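Local coordinates for 3-hydroxyisobutyrate dehydrogenase family protein (PDB 3PDU), which probably reduces succinic semialdehyde to gamma-hydroxybutyrate with an NADP(H) cofactor, as a member of the beta-hydroxyacid dehydrogenase family, at residues Lys235-Gln238 / Lys239-Arg242; Ser122-Lys125 / Lys126-Glu129; Asn213-Phe216 / Lys217-Gln221. One frame throughout, in Å; residues are numbered along the deposited sequence. Where two conformers were deposited one is given.

Contact 1: residues Lys235-Gln238 / Lys239-Arg242. With NAP (NADP nicotinamide-adenine-dinucleotide phosphate), chain I.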
ATOM      1  N   LYS A 235      -9.631  -9.041  15.481  1.00 13.14           N
ATOM      2  CA  LYS A 235     -10.493  -7.856  15.379  1.00 14.33           C
ATOM      3  C   LYS A 235      -9.972  -6.676  16.195  1.00 14.12           C
ATOM      4  O   LYS A 235     -10.164  -5.522  15.801  1.00 14.99           O
ATOM      5  CB  LYS A 235     -11.945  -8.171  15.773  1.00 18.73           C
ATOM      6  CG  LYS A 235     -12.105  -8.623  17.233  1.00 18.94           C
ATOM      7  CD  LYS A 235     -13.528  -9.131  17.492  1.00 24.63           C
ATOM      8  CE  LYS A 235     -13.674  -9.619  18.931  1.00 25.16           C
ATOM      9  NZ  LYS A 235     -14.985 -10.311  19.137  1.00 22.94           N
ATOM     10  N   HIS A 236      -9.333  -6.941  17.333  1.00 17.92           N
ATOM     11  CA  HIS A 236      -8.824  -5.835  18.154  1.00 16.41           C
ATOM     12  C   HIS A 236      -7.512  -5.277  17.634  1.00 15.36           C
ATOM     13  O   HIS A 236      -7.240  -4.079  17.769  1.00 19.12           O
ATOM     14  CB  HIS A 236      -8.719  -6.234  19.633  1.00 15.16           C
ATOM     15  CG  HIS A 236     -10.048  -6.539  20.246  1.00 20.86           C
ATOM     16  ND1 HIS A 236     -10.213  -7.433  21.280  1.00 21.27           N
ATOM     17  CD2 HIS A 236     -11.287  -6.080  19.942  1.00 14.06           C
ATOM     18  CE1 HIS A 236     -11.494  -7.499  21.599  1.00 19.09           C
ATOM     19  NE2 HIS A 236     -12.167  -6.692  20.796  1.00 25.02           N
ATOM     20  N   MET A 237      -6.695  -6.136  17.029  1.00 13.62           N
ATOM     21  CA  MET A 237      -5.506  -5.645  16.332  1.00 17.22           C
ATOM     22  C   MET A 237      -5.929  -4.708  15.195  1.00 15.98           C
ATOM     23  O   MET A 237      -5.324  -3.645  14.982  1.00 13.51           O
ATOM     24  CB  MET A 237      -4.671  -6.801  15.771  1.00 16.16           C
ATOM     25  CG  MET A 237      -3.429  -6.341  14.952  1.00 17.56           C
ATOM     26  SD  MET A 237      -2.045  -5.764  15.969  1.00 22.43           S
ATOM     27  CE  MET A 237      -2.444  -4.048  16.146  1.00 15.55           C
ATOM     28  N   GLN A 238      -6.968  -5.098  14.458  1.00 15.76           N
ATOM     29  CA  GLN A 238      -7.410  -4.286  13.319  1.00 16.27           C
ATOM     30  C   GLN A 238      -7.966  -2.954  13.837  1.00 17.56           C
ATOM     31  O   GLN A 238      -7.676  -1.887  13.292  1.00 14.99           O
ATOM     32  CB  GLN A 238      -8.444  -5.030  12.463  1.00 16.27           C
ATOM     33  CG  GLN A 238      -8.715  -4.337  11.126  1.00 14.33           C
ATOM     34  CD  GLN A 238      -9.832  -3.317  11.229  1.00 17.90           C
ATOM     35  OE1 GLN A 238     -10.933  -3.642  11.666  1.00 18.22           O
ATOM     36  NE2 GLN A 238      -9.563  -2.081  10.803  1.00 11.91           N
ATOM     37  N   LYS A 239      -8.756  -3.022  14.905  1.00 13.23           N
ATOM     38  CA  LYS A 239      -9.216  -1.816  15.602  1.00 14.45           C
ATOM     39  C   LYS A 239      -8.049  -0.885  15.999  1.00 16.82           C
ATOM     40  O   LYS A 239      -8.125   0.343  15.816  1.00 14.37           O
ATOM     41  CB  LYS A 239     -10.050  -2.216  16.837  1.00 16.88           C
ATOM     42  CG  LYS A 239     -10.565  -1.035  17.670  1.00 14.44           C
ATOM     43  CD  LYS A 239      -9.705  -0.764  18.904  1.00 18.15           C
ATOM     44  CE  LYS A 239      -9.586  -2.001  19.807  1.00 18.57           C
ATOM     45  NZ  LYS A 239      -8.669  -1.724  20.968  1.00 17.86           N
ATOM     46  N   ASP A 240      -6.966  -1.445  16.540  1.00 15.60           N
ATOM     47  CA  ASP A 240      -5.824  -0.592  16.942  1.00 16.57           C
ATOM     48  C   ASP A 240      -5.148   0.084  15.750  1.00 20.50           C
ATOM     49  O   ASP A 240      -4.754   1.258  15.827  1.00 17.72           O
ATOM     50  CB  ASP A 240      -4.789  -1.382  17.751  1.00 15.66           C
ATOM     51  CG  ASP A 240      -5.303  -1.794  19.122  1.00 22.36           C
ATOM     52  OD1 ASP A 240      -6.392  -1.328  19.526  1.00 23.87           O
ATOM     53  OD2 ASP A 240      -4.608  -2.581  19.801  1.00 23.36           O
ATOM     54  N   LEU A 241      -4.995  -0.651  14.648  1.00 13.67           N
ATOM     55  CA  LEU A 241      -4.462  -0.043  13.426  1.00 12.96           C
ATOM     56  C   LEU A 241      -5.402   1.046  12.879  1.00 13.16           C
ATOM     57  O   LEU A 241      -4.955   2.132  12.487  1.00 13.51           O
ATOM     58  CB  LEU A 241      -4.210  -1.118  12.359  1.00  9.91           C
ATOM     59  CG  LEU A 241      -2.963  -1.987  12.623  1.00 19.80           C
ATOM     60  CD1 LEU A 241      -2.905  -3.250  11.752  1.00 17.63           C
ATOM     61  CD2 LEU A 241      -1.696  -1.170  12.428  1.00 19.42           C
ATOM     62  N   ARG A 242      -6.697   0.748  12.820  1.00 15.93           N
ATOM     63  CA  ARG A 242      -7.694   1.772  12.474  1.00 17.14           C
ATOM     64  C   ARG A 242      -7.448   3.048  13.279  1.00 17.11           C
ATOM     65  O   ARG A 242      -7.362   4.162  12.732  1.00 16.10           O
ATOM     66  CB  ARG A 242      -9.114   1.230  12.747  1.00 17.97           C
ATOM     67  CG  ARG A 242     -10.219   2.294  12.918  1.00 18.23           C
ATOM     68  CD  ARG A 242     -11.358   1.750  13.803  1.00 18.79           C
ATOM     69  NE  ARG A 242     -11.752   0.407  13.374  1.00 18.67           N
ATOM     70  CZ  ARG A 242     -12.444  -0.457  14.117  1.00 24.85           C
ATOM     71  NH1 ARG A 242     -12.834  -0.124  15.339  1.00 19.29           N
ATOM     72  NH2 ARG A 242     -12.735  -1.665  13.636  1.00 19.92           N
TER
HETATM   73  PA  NAP I 301     -12.415  -9.282  24.547  1.00 23.05           P
HETATM   74  O1A NAP I 301     -13.019  -9.218  23.205  1.00 21.29           O
HETATM   75  O2A NAP I 301     -12.147 -10.652  25.016  1.00 22.17           O
HETATM   76  O5B NAP I 301     -13.294  -8.493  25.620  1.00 21.12           O
HETATM   77  C5B NAP I 301     -13.956  -7.282  25.364  1.00 20.90           C
HETATM   78  C4B NAP I 301     -14.735  -6.906  26.625  1.00 17.54           C
HETATM   79  O4B NAP I 301     -15.493  -5.732  26.362  1.00 20.01           O
HETATM   80  C3B NAP I 301     -15.743  -7.980  27.054  1.00 21.66           C
HETATM   81  O3B NAP I 301     -15.864  -7.920  28.464  1.00 21.08           O
HETATM   82  C2B NAP I 301     -17.042  -7.491  26.434  1.00 17.60           C
HETATM   83  O2B NAP I 301     -18.226  -7.856  27.098  1.00 21.47           O
HETATM   84  C1B NAP I 301     -16.851  -5.998  26.596  1.00 16.23           C
HETATM   85  N9A NAP I 301     -17.688  -5.214  25.681  1.00 22.27           N
HETATM   86  C8A NAP I 301     -17.605  -5.119  24.318  1.00 22.05           C
HETATM   87  N7A NAP I 301     -18.579  -4.263  23.910  1.00 18.40           N
HETATM   88  C5A NAP I 301     -19.252  -3.809  24.987  1.00 19.05           C
HETATM   89  C6A NAP I 301     -20.310  -2.924  25.132  1.00 21.86           C
HETATM   90  N6A NAP I 301     -20.851  -2.330  24.061  1.00 21.73           N
HETATM   91  N1A NAP I 301     -20.789  -2.671  26.396  1.00 21.65           N
HETATM   92  C2A NAP I 301     -20.223  -3.275  27.503  1.00 20.32           C
HETATM   93  N3A NAP I 301     -19.171  -4.152  27.349  1.00 19.87           N
HETATM   94  C4A NAP I 301     -18.700  -4.409  26.108  1.00 19.96           C
HETATM   95  O3  NAP I 301     -11.096  -8.380  24.450  1.00 22.97           O
HETATM   96  PN  NAP I 301      -9.736  -8.320  25.291  1.00 19.45           P
HETATM   97  O1N NAP I 301      -8.704  -9.038  24.523  1.00 25.96           O
HETATM   98  O2N NAP I 301     -10.043  -8.615  26.714  1.00 17.42           O
HETATM   99  O5D NAP I 301      -9.465  -6.747  25.104  1.00 24.54           O
HETATM  100  C5D NAP I 301      -9.954  -5.762  25.988  1.00 20.82           C
HETATM  101  C4D NAP I 301      -9.166  -4.492  25.690  1.00 21.78           C
HETATM  102  O4D NAP I 301      -7.796  -4.713  25.961  1.00 21.11           O
HETATM  103  C3D NAP I 301      -9.238  -4.139  24.208  1.00 18.53           C
HETATM  104  O3D NAP I 301      -9.191  -2.725  24.098  1.00 20.04           O
HETATM  105  C2D NAP I 301      -7.961  -4.708  23.624  1.00 21.31           C
HETATM  106  O2D NAP I 301      -7.540  -4.025  22.451  1.00 19.17           O
HETATM  107  C1D NAP I 301      -7.031  -4.452  24.804  1.00 20.92           C
HETATM  108  N1N NAP I 301      -5.832  -5.287  24.878  1.00 22.84           N
HETATM  109  C2N NAP I 301      -5.877  -6.618  24.568  1.00 15.83           C
HETATM  110  C3N NAP I 301      -4.720  -7.397  24.676  1.00 23.48           C
HETATM  111  C7N NAP I 301      -4.741  -8.877  24.370  1.00 22.14           C
HETATM  112  O7N NAP I 301      -3.523  -9.510  24.123  1.00 27.36           O
HETATM  113  N7N NAP I 301      -5.881  -9.571  24.307  1.00 20.85           N
HETATM  114  C4N NAP I 301      -3.536  -6.803  25.107  1.00 23.83           C
HETATM  115  C5N NAP I 301      -3.504  -5.449  25.443  1.00 23.14           C
HETATM  116  C6N NAP I 301      -4.671  -4.701  25.335  1.00 27.40           C
HETATM  117  P2B NAP I 301     -19.023  -9.185  26.656  1.00 23.61           P
HETATM  118  O1X NAP I 301     -20.448  -8.922  27.045  1.00 20.56           O
HETATM  119  O2X NAP I 301     -18.857  -9.395  25.166  1.00 22.06           O
HETATM  120  O3X NAP I 301     -18.461 -10.372  27.380  1.00 21.11           O
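His236 and Asp240 sit one turn apart on helix 234-251, an alpha helix that meets the NADP bound on the Rossmann-type part of this beta-hydroxyacid dehydrogenase. The backbone pairing is regular: the amides of Lys239, Asp240, Leu241 and Arg242 each go to the carbonyl four residues earlier. Lys239 sends CG away from its own backbone N (chi1 179°), then bends at the next two torsions, which carries the amine past His236 O to the ribose. There Lys239 NZ donates to NAP O2D at 3.0 Å and, weakly, to NAP O3D at 3.3 Å. Lys239 NZ also makes a salt bridge with Asp240 OD1 at 2.7 Å, meeting the syn side of the carboxylate, and Thr96 O takes a further bond. Asp240 OD2 is served by Asn175. An edge of the His236 ring faces the diphosphate, though how closely is doubtful, while Lys235 CG lies over one face; an alanine in place of His236 would probably strip the diphosphate of this flat neighbour and leave that methylene without a surface to rest on. Arg242 NH2 bonds weakly to Gln238 OE1 at 3.3 Å, with amide and guanidinium planes 59° apart. OE1 also accepts from Arg269, and Gln238 NE2 donates to Asn262 OD1. On the second subunit, Asp249 OD2 accepts a hydrogen bond from Gln238 NE2 and forms a salt bridge with Arg242 NE.

Contact 2: residues Ser122-Lys125 / Lys126-Glu129; sequences SGTK and KPAE. With NAP (NADP nicotinamide-adenine-dinucleotide phosphate), chain I.
Lys125 and Glu129 lean toward each other across one turn of helix 125-130, their chains crossing at a slant. Lys125 leaves the backbone extended, then curls at its last two torsions (chi3 97°, chi4 79°), and this hook brings the amine to Glu129, one turn on. Lys125 NZ makes a salt bridge with Glu129 OE2 at 2.9 Å, arriving on the syn side but 27° out of the carboxylate plane. The same oxygen also rests alongside the lysine methylenes, with Lys125 CG 3.7 Å from Glu129 OE2. Glu129 N closes the turn on Lys125 O. Lys126 points its amine another way, to Asp130.

Thr124, at the N-cap position, faces in two directions. Its OG1 is turned toward the nicotinamide carboxamide and donates to NAP O7N; the modelled separation is very short and that oxygen is crowded, so the exact length is doubtful. The methyl goes the other way, set between the backbone N and the carbonyl carbon, and Thr124 CG2 touches Pro127 CD at 3.9 Å. Pro127 has no N-H to offer, so its ring simply lies against the Thr124 carbonyl, with Pro127 CD 3.3 Å from Thr124 O. Thr124 O instead accepts from Ala128 N at 3.0 Å. A side chain at Gly123 would press on Pro127 CB and on the preceding carbonyl, and Gly123 O lies 2.9 Å from NAP C4N, the nicotinamide carbon that takes up hydride in this chemistry. Strand 115-122 thus runs into a short helix at the cofactor's reactive end, consistent with the Ser-Gly-containing substrate-binding element of beta-hydroxyacid dehydrogenases.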
ATOM      1  N   SER A 122       0.519  -2.846  27.551  1.00 17.56           N
ATOM      2  CA  SER A 122       1.215  -3.616  26.534  1.00 18.36           C
ATOM      3  C   SER A 122       1.473  -5.004  27.132  1.00 21.71           C
ATOM      4  O   SER A 122       1.994  -5.120  28.243  1.00 18.66           O
ATOM      5  CB  SER A 122       2.525  -2.912  26.150  1.00 20.06           C
ATOM      6  OG  SER A 122       3.234  -3.634  25.161  1.00 23.50           O
ATOM      7  N   GLY A 123       1.090  -6.055  26.413  1.00 19.38           N
ATOM      8  CA  GLY A 123       1.141  -7.404  26.963  1.00 17.84           C
ATOM      9  C   GLY A 123      -0.175  -8.109  26.668  1.00 22.93           C
ATOM     10  O   GLY A 123      -1.233  -7.491  26.744  1.00 23.30           O
ATOM     11  N   THR A 124      -0.107  -9.393  26.328  1.00 18.39           N
ATOM     12  CA  THR A 124      -1.273 -10.121  25.828  1.00 17.34           C
ATOM     13  C   THR A 124      -1.850 -11.033  26.917  1.00 19.56           C
ATOM     14  O   THR A 124      -1.678 -10.764  28.104  1.00 19.56           O
ATOM     15  CB  THR A 124      -0.936 -10.880  24.479  1.00 21.07           C
ATOM     16  OG1 THR A 124      -2.108 -11.491  23.938  1.00 27.82           O
ATOM     17  CG2 THR A 124       0.113 -11.944  24.689  1.00 18.74           C
ATOM     18  N   LYS A 125      -2.562 -12.081  26.514  1.00 16.14           N
ATOM     19  CA  LYS A 125      -3.232 -12.975  27.455  1.00 17.25           C
ATOM     20  C   LYS A 125      -2.339 -13.556  28.566  1.00 19.54           C
ATOM     21  O   LYS A 125      -2.683 -13.491  29.752  1.00 17.75           O
ATOM     22  CB  LYS A 125      -3.918 -14.117  26.700  1.00 15.94           C
ATOM     23  CG  LYS A 125      -4.746 -15.027  27.613  1.00 22.96           C
ATOM     24  CD  LYS A 125      -5.601 -15.979  26.800  1.00 25.72           C
ATOM     25  CE  LYS A 125      -4.956 -17.339  26.651  1.00 41.67           C
ATOM     26  NZ  LYS A 125      -5.130 -18.185  27.863  1.00 41.40           N
ATOM     27  N   LYS A 126      -1.207 -14.150  28.200  1.00 18.78           N
ATOM     28  CA  LYS A 126      -0.334 -14.742  29.219  1.00 16.74           C
ATOM     29  C   LYS A 126       0.193 -13.704  30.231  1.00 18.83           C
ATOM     30  O   LYS A 126       0.140 -13.935  31.436  1.00 19.69           O
ATOM     31  CB  LYS A 126       0.821 -15.531  28.577  1.00 22.88           C
ATOM     32  CG  LYS A 126       1.824 -16.061  29.591  1.00 25.57           C
ATOM     33  CD  LYS A 126       2.747 -17.109  28.987  1.00 31.15           C
ATOM     34  CE  LYS A 126       3.966 -17.353  29.885  1.00 37.55           C
ATOM     35  NZ  LYS A 126       3.578 -17.817  31.250  1.00 31.39           N
ATOM     36  N   PRO A 127       0.724 -12.569  29.745  1.00 18.83           N
ATOM     37  CA  PRO A 127       1.100 -11.493  30.680  1.00 21.48           C
ATOM     38  C   PRO A 127      -0.054 -11.025  31.589  1.00 17.33           C
ATOM     39  O   PRO A 127       0.190 -10.723  32.753  1.00 18.67           O
ATOM     40  CB  PRO A 127       1.564 -10.361  29.748  1.00 19.66           C
ATOM     41  CG  PRO A 127       2.122 -11.096  28.547  1.00 24.91           C
ATOM     42  CD  PRO A 127       1.199 -12.303  28.370  1.00 17.23           C
ATOM     43  N   ALA A 128      -1.281 -10.981  31.076  1.00 14.33           N
ATOM     44  CA  ALA A 128      -2.413 -10.607  31.903  1.00 16.59           C
ATOM     45  C   ALA A 128      -2.574 -11.635  33.018  1.00 21.09           C
ATOM     46  O   ALA A 128      -2.723 -11.274  34.187  1.00 18.05           O
ATOM     47  CB  ALA A 128      -3.680 -10.505  31.075  1.00 15.50           C
ATOM     48  N   GLU A 129      -2.518 -12.915  32.655  1.00 20.43           N
ATOM     49  CA  GLU A 129      -2.620 -13.999  33.635  1.00 20.05           C
ATOM     50  C   GLU A 129      -1.506 -13.927  34.672  1.00 22.58           C
ATOM     51  O   GLU A 129      -1.751 -14.084  35.870  1.00 17.16           O
ATOM     52  CB  GLU A 129      -2.587 -15.370  32.939  1.00 24.76           C
ATOM     53  CG  GLU A 129      -3.854 -15.716  32.174  1.00 19.82           C
ATOM     54  CD  GLU A 129      -3.653 -16.857  31.179  1.00 29.57           C
ATOM     55  OE1 GLU A 129      -2.505 -17.323  31.006  1.00 26.13           O
ATOM     56  OE2 GLU A 129      -4.649 -17.290  30.566  1.00 24.76           O
TER
HETATM   57  PA  NAP I 301     -12.415  -9.282  24.547  1.00 23.05           P
HETATM   58  O1A NAP I 301     -13.019  -9.218  23.205  1.00 21.29           O
HETATM   59  O2A NAP I 301     -12.147 -10.652  25.016  1.00 22.17           O
HETATM   60  O5B NAP I 301     -13.294  -8.493  25.620  1.00 21.12           O
HETATM   61  C5B NAP I 301     -13.956  -7.282  25.364  1.00 20.90           C
HETATM   62  C4B NAP I 301     -14.735  -6.906  26.625  1.00 17.54           C
HETATM   63  O4B NAP I 301     -15.493  -5.732  26.362  1.00 20.01           O
HETATM   64  C3B NAP I 301     -15.743  -7.980  27.054  1.00 21.66           C
HETATM   65  O3B NAP I 301     -15.864  -7.920  28.464  1.00 21.08           O
HETATM   66  C2B NAP I 301     -17.042  -7.491  26.434  1.00 17.60           C
HETATM   67  O2B NAP I 301     -18.226  -7.856  27.098  1.00 21.47           O
HETATM   68  C1B NAP I 301     -16.851  -5.998  26.596  1.00 16.23           C
HETATM   69  N9A NAP I 301     -17.688  -5.214  25.681  1.00 22.27           N
HETATM   70  C8A NAP I 301     -17.605  -5.119  24.318  1.00 22.05           C
HETATM   71  N7A NAP I 301     -18.579  -4.263  23.910  1.00 18.40           N
HETATM   72  C5A NAP I 301     -19.252  -3.809  24.987  1.00 19.05           C
HETATM   73  C6A NAP I 301     -20.310  -2.924  25.132  1.00 21.86           C
HETATM   74  N6A NAP I 301     -20.851  -2.330  24.061  1.00 21.73           N
HETATM   75  N1A NAP I 301     -20.789  -2.671  26.396  1.00 21.65           N
HETATM   76  C2A NAP I 301     -20.223  -3.275  27.503  1.00 20.32           C
HETATM   77  N3A NAP I 301     -19.171  -4.152  27.349  1.00 19.87           N
HETATM   78  C4A NAP I 301     -18.700  -4.409  26.108  1.00 19.96           C
HETATM   79  O3  NAP I 301     -11.096  -8.380  24.450  1.00 22.97           O
HETATM   80  PN  NAP I 301      -9.736  -8.320  25.291  1.00 19.45           P
HETATM   81  O1N NAP I 301      -8.704  -9.038  24.523  1.00 25.96           O
HETATM   82  O2N NAP I 301     -10.043  -8.615  26.714  1.00 17.42           O
HETATM   83  O5D NAP I 301      -9.465  -6.747  25.104  1.00 24.54           O
HETATM   84  C5D NAP I 301      -9.954  -5.762  25.988  1.00 20.82           C
HETATM   85  C4D NAP I 301      -9.166  -4.492  25.690  1.00 21.78           C
HETATM   86  O4D NAP I 301      -7.796  -4.713  25.961  1.00 21.11           O
HETATM   87  C3D NAP I 301      -9.238  -4.139  24.208  1.00 18.53           C
HETATM   88  O3D NAP I 301      -9.191  -2.725  24.098  1.00 20.04           O
HETATM   89  C2D NAP I 301      -7.961  -4.708  23.624  1.00 21.31           C
HETATM   90  O2D NAP I 301      -7.540  -4.025  22.451  1.00 19.17           O
HETATM   91  C1D NAP I 301      -7.031  -4.452  24.804  1.00 20.92           C
HETATM   92  N1N NAP I 301      -5.832  -5.287  24.878  1.00 22.84           N
HETATM   93  C2N NAP I 301      -5.877  -6.618  24.568  1.00 15.83           C
HETATM   94  C3N NAP I 301      -4.720  -7.397  24.676  1.00 23.48           C
HETATM   95  C7N NAP I 301      -4.741  -8.877  24.370  1.00 22.14           C
HETATM   96  O7N NAP I 301      -3.523  -9.510  24.123  1.00 27.36           O
HETATM   97  N7N NAP I 301      -5.881  -9.571  24.307  1.00 20.85           N
HETATM   98  C4N NAP I 301      -3.536  -6.803  25.107  1.00 23.83           C
HETATM   99  C5N NAP I 301      -3.504  -5.449  25.443  1.00 23.14           C
HETATM  100  C6N NAP I 301      -4.671  -4.701  25.335  1.00 27.40           C
HETATM  101  P2B NAP I 301     -19.023  -9.185  26.656  1.00 23.61           P
HETATM  102  O1X NAP I 301     -20.448  -8.922  27.045  1.00 20.56           O
HETATM  103  O2X NAP I 301     -18.857  -9.395  25.166  1.00 22.06           O
HETATM  104  O3X NAP I 301     -18.461 -10.372  27.380  1.00 21.11           O

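Contact 3: residues Asn213-Phe216 / Lys217-Gln221; sequences NPMF and KGKGQ
The base of the Lys219 side chain lies against Met215, one turn earlier on helix 214-225, and the chain can be followed outward. Lys219 CB lies 3.3 Å from Met215 O, the carbonyl that also accepts Lys219 N at 2.8 Å. With chi1 at -57°, CG stands anti to the carbonyl carbon, which sets Lys219 CG 3.2 Å from that same Met215 O. Lys219 CG also passes Met215 CG at 3.8 Å, a contact to be held loosely because Met215 was deposited in two conformers. The bend at chi2 (-52°) then directs CD, and past it the chain straightens: CD and CE lead away from the first turn, on a side chain that brushes Phe278 and Ala279. At the tip, NZ forms a salt bridge with Asp277.

The start of the helix is closed by Asn213 at the N-cap. Asn213 OD1 accepts Phe216 N at 2.8 Å, the donor coming from above the amide plane, and its backbone O takes Lys217 N. The other end of the amide, Asn213 ND2, is 3.3 Å above one face of the Phe216 ring, toward the rim, and donates to Met211 O. One short side chain therefore both caps the helix and lies over the aromatic group. Further along, Gly220 N bonds to Phe216 O, at a place where a CB would collide with that oxygen.

Leu185 and Met182 of helix 166-194 are neighbours of Phe216 and Met215 respectively, and a third subunit packs on this first turn through Ala210, Ala212 and Met181. The chemistry is divided accordingly: capping, apolar packing and backbone hydrogen bonding of Met215 with the third subunit settle the helix start, whereas the amine of Lys219 is paired with Asp277, outside the turn.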
ATOM      1  N   ASN A 213      13.154 -11.678  18.524  1.00 23.07           N
ATOM      2  CA  ASN A 213      12.248 -11.222  19.580  1.00 19.53           C
ATOM      3  C   ASN A 213      11.248 -12.302  19.972  1.00 24.04           C
ATOM      4  O   ASN A 213      10.972 -13.222  19.192  1.00 18.45           O
ATOM      5  CB  ASN A 213      11.501  -9.959  19.140  1.00 17.36           C
ATOM      6  CG  ASN A 213      10.597 -10.200  17.961  1.00 20.69           C
ATOM      7  OD1 ASN A 213       9.445 -10.601  18.123  1.00 20.77           O
ATOM      8  ND2 ASN A 213      11.108  -9.953  16.761  1.00 19.23           N
ATOM      9  N   PRO A 214      10.696 -12.197  21.187  1.00 18.68           N
ATOM     10  CA  PRO A 214       9.758 -13.220  21.666  1.00 21.47           C
ATOM     11  C   PRO A 214       8.483 -13.358  20.825  1.00 21.23           C
ATOM     12  O   PRO A 214       7.964 -14.464  20.679  1.00 21.33           O
ATOM     13  CB  PRO A 214       9.416 -12.741  23.084  1.00 21.31           C
ATOM     14  CG  PRO A 214      10.621 -11.969  23.518  1.00 20.90           C
ATOM     15  CD  PRO A 214      11.119 -11.282  22.261  1.00 24.18           C
ATOM     16  N   MET A 215       7.977 -12.256  20.280  0.66 17.06           N
ATOM     17  CA  MET A 215       6.762 -12.329  19.465  0.66 18.53           C
ATOM     18  C   MET A 215       6.972 -13.191  18.220  0.66 19.80           C
ATOM     19  O   MET A 215       6.119 -14.008  17.879  0.66 21.35           O
ATOM     20  CB  MET A 215       6.259 -10.933  19.081  0.66 16.85           C
ATOM     21  CG  MET A 215       5.061 -10.937  18.124  0.66 17.94           C
ATOM     22  SD  MET A 215       4.653  -9.263  17.579  0.66 30.29           S
ATOM     23  CE  MET A 215       4.094  -9.530  15.894  0.66 18.27           C
ATOM     24  N   PHE A 216       8.104 -13.017  17.542  1.00 18.14           N
ATOM     25  CA  PHE A 216       8.419 -13.858  16.383  1.00 20.65           C
ATOM     26  C   PHE A 216       8.523 -15.327  16.784  1.00 21.80           C
ATOM     27  O   PHE A 216       8.051 -16.209  16.074  1.00 20.88           O
ATOM     28  CB  PHE A 216       9.735 -13.436  15.740  1.00 23.47           C
ATOM     29  CG  PHE A 216       9.616 -12.262  14.819  1.00 21.94           C
ATOM     30  CD1 PHE A 216       8.433 -11.556  14.729  1.00 17.50           C
ATOM     31  CD2 PHE A 216      10.698 -11.859  14.053  1.00 23.90           C
ATOM     32  CE1 PHE A 216       8.320 -10.456  13.887  1.00 23.40           C
ATOM     33  CE2 PHE A 216      10.605 -10.770  13.211  1.00 23.25           C
ATOM     34  CZ  PHE A 216       9.408 -10.061  13.124  1.00 23.94           C
ATOM     35  N   LYS A 217       9.155 -15.592  17.920  1.00 19.16           N
ATOM     36  CA  LYS A 217       9.297 -16.977  18.376  1.00 18.97           C
ATOM     37  C   LYS A 217       7.937 -17.638  18.623  1.00 25.07           C
ATOM     38  O   LYS A 217       7.680 -18.751  18.157  1.00 25.14           O
ATOM     39  CB  LYS A 217      10.178 -17.033  19.632  1.00 22.47           C
ATOM     40  CG  LYS A 217      10.151 -18.371  20.349  1.00 40.00           C
ATOM     41  CD  LYS A 217      11.286 -18.476  21.371  1.00 53.43           C
ATOM     42  CE  LYS A 217      12.646 -18.515  20.681  1.00 63.48           C
ATOM     43  NZ  LYS A 217      13.776 -18.614  21.649  1.00 71.40           N
ATOM     44  N   GLY A 218       7.063 -16.943  19.345  1.00 21.76           N
ATOM     45  CA  GLY A 218       5.753 -17.477  19.680  1.00 22.86           C
ATOM     46  C   GLY A 218       4.775 -17.517  18.514  1.00 21.21           C
ATOM     47  O   GLY A 218       4.138 -18.545  18.257  1.00 23.21           O
ATOM     48  N   LYS A 219       4.642 -16.409  17.797  1.00 19.30           N
ATOM     49  CA  LYS A 219       3.710 -16.376  16.665  1.00 15.98           C
ATOM     50  C   LYS A 219       4.203 -17.281  15.538  1.00 21.62           C
ATOM     51  O   LYS A 219       3.400 -17.854  14.799  1.00 19.87           O
ATOM     52  CB  LYS A 219       3.486 -14.945  16.153  1.00 17.58           C
ATOM     53  CG  LYS A 219       2.980 -13.948  17.214  1.00 19.44           C
ATOM     54  CD  LYS A 219       1.731 -14.476  17.967  1.00 21.22           C
ATOM     55  CE  LYS A 219       1.175 -13.409  18.935  1.00 21.48           C
ATOM     56  NZ  LYS A 219      -0.020 -13.925  19.690  1.00 17.75           N
ATOM     57  N   GLY A 220       5.523 -17.398  15.401  1.00 21.31           N
ATOM     58  CA  GLY A 220       6.100 -18.262  14.384  1.00 22.26           C
ATOM     59  C   GLY A 220       5.600 -19.692  14.496  1.00 24.19           C
ATOM     60  O   GLY A 220       5.336 -20.361  13.492  1.00 23.98           O
ATOM     61  N   GLN A 221       5.463 -20.174  15.724  1.00 23.42           N
ATOM     62  CA  GLN A 221       4.971 -21.530  15.929  1.00 23.75           C
ATOM     63  C   GLN A 221       3.510 -21.680  15.504  1.00 28.71           C
ATOM     64  O   GLN A 221       3.114 -22.741  15.029  1.00 24.77           O
ATOM     65  CB  GLN A 221       5.172 -21.981  17.378  1.00 27.04           C
ATOM     66  CG  GLN A 221       6.642 -22.226  17.730  1.00 36.51           C
ATOM     67  CD  GLN A 221       7.311 -23.243  16.804  1.00 42.14           C
ATOM     68  OE1 GLN A 221       6.783 -24.337  16.570  1.00 36.95           O
ATOM     69  NE2 GLN A 221       8.483 -22.880  16.273  1.00 36.99           N
TER

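Contacts 1 and 2 hold the same NADP from two parts of the chain: residues 122-129 lie by the nicotinamide, and 235-242 reach its ribose and diphosphate side. Their centres are about 17 Å apart and their nearest atoms about 9 Å, so the cofactor bridges two surfaces that do not touch. Contact 3 stands on the preceding helix, 214-225, with its centre about 20 Å from that of contact 1 and about 15 Å from that of contact 2; its nearest atoms come within about 5 Å of contact 2. The Lys219 side chain is still about 7 Å from NADP, which places contact 3 beside the pocket while its first turn faces another subunit.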